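Plasmodesmata-located protein 5 (Arabidopsis thaliana, PDB 6GRE) restricts cell-to-cell trafficking through plasmodesmata by regulating callose deposition in response to salicylic acid, has a positive role in innate immunity and is required for systemic acquired resistance. Local coordinates at residues C78-V86 / L98-Y107. Sequence-based numbering, arbitrary orientation.
Sequences CVSSAVAQV and LQMENCLIRY
From Cys78, bonded to Cys103, to Val86, packed on Leu98, helix 78-86 lies over a β-hairpin, its axis 8.0 Å from that of strand 103-107 at 44°. Leu98 and Ile105 pair through both N-H···O bonds, and Met100 N binds Cys103 O. Leu98, Met100, Cys103, Ile105 and Tyr107 turn toward the helix, while Gln99, Leu104 and Arg106 point away. No hydrogen bond crosses; the join is one covalent link followed by apolar packing. The disulfide between Cys78 SG and Cys103 SG (2.1 Å, chi3 -88°) ties the helix to the start of strand 103-107. Cys78 SG stands anti to its own N (chi1 -170°), directed toward the hairpin, where it also lies against Asn102 CB. Both segments belong to the first of the two DUF26 (Gnk2-like) units of the ectodomain, a five-stranded antiparallel sheet carrying two helices: on the same face, Phe35 of helix 23-38 touches Ile105, and Leu28 and Leu31 touch Tyr107. Ala82 turns its methyl toward the hairpin, CB 3.6 Å from Met100 SD and 3.9 Å from Ile105 CD1. Leu98 CD2 comes to 3.1 Å from Ala82 O, a tight approach to a carbonyl that already accepts from Gln85 N and Val86 N. Beyond it, Ile105 CD1 and Val86 CG1 meet tip to tip, 3.6 Å apart, while Val86 CG2 approaches the Tyr107 ring obliquely near CE2 and OH. Back toward the disulfide, on the Leu98 side, Met100 bends at chi3, laying its CE by Ser81 OG and near the amide nitrogen of Gln85, which bonds to Asn7 O and only weakly to Ser81 OG.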
loop_
_atom_site.group_PDB
_atom_site.type_symbol
_atom_site.label_atom_id
_atom_site.label_comp_id
_atom_site.label_asym_id
_atom_site.label_seq_id
_atom_site.Cartn_x
_atom_site.Cartn_y
_atom_site.Cartn_z
ATOM N N CYS A 78 -12.703 1.278 4.171
ATOM C CA CYS A 78 -11.727 0.793 3.205
ATOM C C CYS A 78 -11.235 -0.605 3.597
ATOM O O CYS A 78 -11.205 -1.501 2.774
ATOM C CB CYS A 78 -10.557 1.762 3.090
ATOM S SG CYS A 78 -9.460 1.375 1.702
ATOM N N VAL A 79 -10.812 -0.750 4.841
ATOM C CA VAL A 79 -10.205 -1.994 5.287
ATOM C C VAL A 79 -11.249 -3.116 5.257
ATOM O O VAL A 79 -10.943 -4.232 4.854
ATOM C CB VAL A 79 -9.546 -1.826 6.662
ATOM C CG1 VAL A 79 -9.135 -3.158 7.270
ATOM C CG2 VAL A 79 -8.350 -0.900 6.557
ATOM N N SER A 80 -12.487 -2.801 5.653
ATOM C CA SER A 80 -13.572 -3.776 5.575
ATOM C C SER A 80 -13.744 -4.278 4.142
ATOM O O SER A 80 -13.898 -5.482 3.927
ATOM C CB SER A 80 -14.855 -3.192 6.083
ATOM O OG SER A 80 -14.774 -2.970 7.476
ATOM N N SER A 81 -13.728 -3.345 3.179
ATOM C CA SER A 81 -13.879 -3.655 1.783
ATOM C C SER A 81 -12.696 -4.498 1.298
ATOM O O SER A 81 -12.858 -5.445 0.515
ATOM C CB SER A 81 -14.046 -2.403 0.948
ATOM O OG SER A 81 -14.044 -2.742 -0.426
ATOM N N ALA A 82 -11.487 -4.142 1.743
ATOM C CA ALA A 82 -10.312 -4.888 1.345
ATOM C C ALA A 82 -10.452 -6.339 1.822
ATOM O O ALA A 82 -10.149 -7.250 1.082
ATOM C CB ALA A 82 -9.059 -4.239 1.889
ATOM N N VAL A 83 -10.849 -6.507 3.083
ATOM C CA VAL A 83 -10.988 -7.844 3.660
ATOM C C VAL A 83 -12.049 -8.632 2.870
ATOM O O VAL A 83 -11.863 -9.825 2.585
ATOM C CB VAL A 83 -11.331 -7.767 5.156
ATOM C CG1 VAL A 83 -11.813 -9.119 5.676
ATOM C CG2 VAL A 83 -10.152 -7.262 5.978
ATOM N N ALA A 84 -13.137 -7.953 2.484
ATOM C CA ALA A 84 -14.264 -8.596 1.779
ATOM C C ALA A 84 -13.856 -9.032 0.365
ATOM O O ALA A 84 -14.491 -9.930 -0.192
ATOM C CB ALA A 84 -15.451 -7.665 1.740
ATOM N N GLN A 85 -12.830 -8.383 -0.210
ATOM C CA GLN A 85 -12.392 -8.578 -1.600
ATOM C C GLN A 85 -11.230 -9.573 -1.693
ATOM O O GLN A 85 -11.097 -10.294 -2.705
ATOM C CB GLN A 85 -11.931 -7.257 -2.229
ATOM C CG GLN A 85 -13.051 -6.259 -2.481
ATOM C CD GLN A 85 -12.567 -5.055 -3.255
ATOM O OE1 GLN A 85 -12.395 -5.110 -4.466
ATOM N NE2 GLN A 85 -12.348 -3.950 -2.563
ATOM N N VAL A 86 -10.352 -9.576 -0.678
ATOM C CA VAL A 86 -9.122 -10.333 -0.754
ATOM C C VAL A 86 -9.449 -11.834 -0.737
ATOM O O VAL A 86 -8.759 -12.615 -1.380
ATOM C CB VAL A 86 -8.099 -9.943 0.336
ATOM C CG1 VAL A 86 -8.508 -10.406 1.731
ATOM C CG2 VAL A 86 -6.711 -10.439 -0.030
ATOM N N LEU A 98 -3.555 -6.832 -0.881
ATOM C CA LEU A 98 -4.562 -6.116 -1.621
ATOM C C LEU A 98 -4.371 -4.620 -1.388
ATOM O O LEU A 98 -4.375 -4.163 -0.253
ATOM C CB LEU A 98 -5.948 -6.583 -1.179
ATOM C CG LEU A 98 -7.114 -6.087 -2.013
ATOM C CD1 LEU A 98 -7.108 -6.719 -3.388
ATOM C CD2 LEU A 98 -8.418 -6.402 -1.318
ATOM N N GLN A 99 -4.166 -3.887 -2.493
ATOM C CA GLN A 99 -3.995 -2.465 -2.474
ATOM C C GLN A 99 -5.236 -1.830 -3.084
ATOM O O GLN A 99 -5.608 -2.169 -4.195
ATOM C CB GLN A 99 -2.787 -2.035 -3.300
ATOM C CG GLN A 99 -2.552 -0.534 -3.302
ATOM C CD GLN A 99 -1.962 -0.032 -2.012
ATOM O OE1 GLN A 99 -0.878 -0.449 -1.637
ATOM N NE2 GLN A 99 -2.672 0.856 -1.336
ATOM N N MET A 100 -5.846 -0.943 -2.319
ATOM C CA MET A 100 -6.925 -0.056 -2.752
ATOM C C MET A 100 -6.391 1.377 -2.775
ATOM O O MET A 100 -5.293 1.647 -2.316
ATOM C CB MET A 100 -8.098 -0.153 -1.780
ATOM C CG MET A 100 -8.778 -1.484 -1.926
ATOM S SD MET A 100 -10.015 -1.833 -0.673
ATOM C CE MET A 100 -11.256 -0.604 -1.059
ATOM N N GLU A 101 -7.181 2.295 -3.312
ATOM C CA GLU A 101 -6.776 3.670 -3.364
ATOM C C GLU A 101 -6.430 4.181 -1.957
ATOM O O GLU A 101 -5.397 4.828 -1.778
ATOM C CB GLU A 101 -7.892 4.495 -3.997
ATOM C CG GLU A 101 -7.511 5.934 -4.263
ATOM C CD GLU A 101 -6.559 6.215 -5.417
ATOM O OE1 GLU A 101 -6.131 5.261 -6.122
ATOM O OE2 GLU A 101 -6.270 7.408 -5.631
ATOM N N ASN A 102 -7.264 3.863 -0.964
ATOM C CA ASN A 102 -7.161 4.512 0.337
ATOM C C ASN A 102 -6.620 3.581 1.437
ATOM O O ASN A 102 -6.455 4.017 2.561
ATOM C CB ASN A 102 -8.514 5.057 0.764
ATOM C CG ASN A 102 -8.894 6.279 -0.046
ATOM O OD1 ASN A 102 -8.045 6.861 -0.713
ATOM N ND2 ASN A 102 -10.158 6.652 0.022
ATOM N N CYS A 103 -6.295 2.339 1.113
ATOM C CA CYS A 103 -5.771 1.419 2.144
ATOM C C CYS A 103 -5.162 0.192 1.482
ATOM O O CYS A 103 -5.391 -0.078 0.309
ATOM C CB CYS A 103 -6.825 0.974 3.160
ATOM S SG CYS A 103 -8.151 -0.035 2.463
ATOM N N LEU A 104 -4.374 -0.555 2.275
ATOM C CA LEU A 104 -3.911 -1.878 1.880
ATOM C C LEU A 104 -4.099 -2.845 3.053
ATOM O O LEU A 104 -4.118 -2.398 4.205
ATOM C CB LEU A 104 -2.441 -1.833 1.439
ATOM C CG LEU A 104 -1.419 -1.436 2.507
ATOM C CD1 LEU A 104 -0.916 -2.649 3.318
ATOM C CD2 LEU A 104 -0.235 -0.690 1.885
ATOM N N ILE A 105 -4.184 -4.134 2.726
ATOM C CA ILE A 105 -4.009 -5.201 3.688
ATOM C C ILE A 105 -2.974 -6.175 3.138
ATOM O O ILE A 105 -2.838 -6.335 1.921
ATOM C CB ILE A 105 -5.348 -5.885 4.021
ATOM C CG1 ILE A 105 -6.004 -6.507 2.795
ATOM C CG2 ILE A 105 -6.260 -4.932 4.756
ATOM C CD1 ILE A 105 -7.182 -7.414 3.123
ATOM N N ARG A 106 -2.216 -6.804 4.041
ATOM C CA ARG A 106 -1.160 -7.683 3.619
ATOM C C ARG A 106 -0.955 -8.744 4.697
ATOM O O ARG A 106 -0.885 -8.409 5.878
ATOM C CB ARG A 106 0.125 -6.887 3.369
ATOM C CG ARG A 106 1.258 -7.659 2.718
ATOM C CD ARG A 106 2.408 -6.689 2.484
ATOM N NE ARG A 106 3.523 -7.297 1.774
ATOM C CZ ARG A 106 4.402 -6.621 1.056
ATOM N NH1 ARG A 106 4.401 -5.302 1.109
ATOM N NH2 ARG A 106 5.262 -7.267 0.280
ATOM N N TYR A 107 -0.836 -9.997 4.251
ATOM C CA TYR A 107 -0.582 -11.094 5.177
ATOM C C TYR A 107 0.324 -12.129 4.517
ATOM O O TYR A 107 0.401 -12.240 3.327
ATOM C CB TYR A 107 -1.901 -11.708 5.636
ATOM C CG TYR A 107 -2.813 -12.201 4.541
ATOM C CD1 TYR A 107 -2.681 -13.469 3.999
ATOM C CD2 TYR A 107 -3.859 -11.420 4.091
ATOM C CE1 TYR A 107 -3.539 -13.917 3.007
ATOM C CE2 TYR A 107 -4.725 -11.852 3.111
ATOM C CZ TYR A 107 -4.588 -13.122 2.588
ATOM O OH TYR A 107 -5.481 -13.529 1.645
#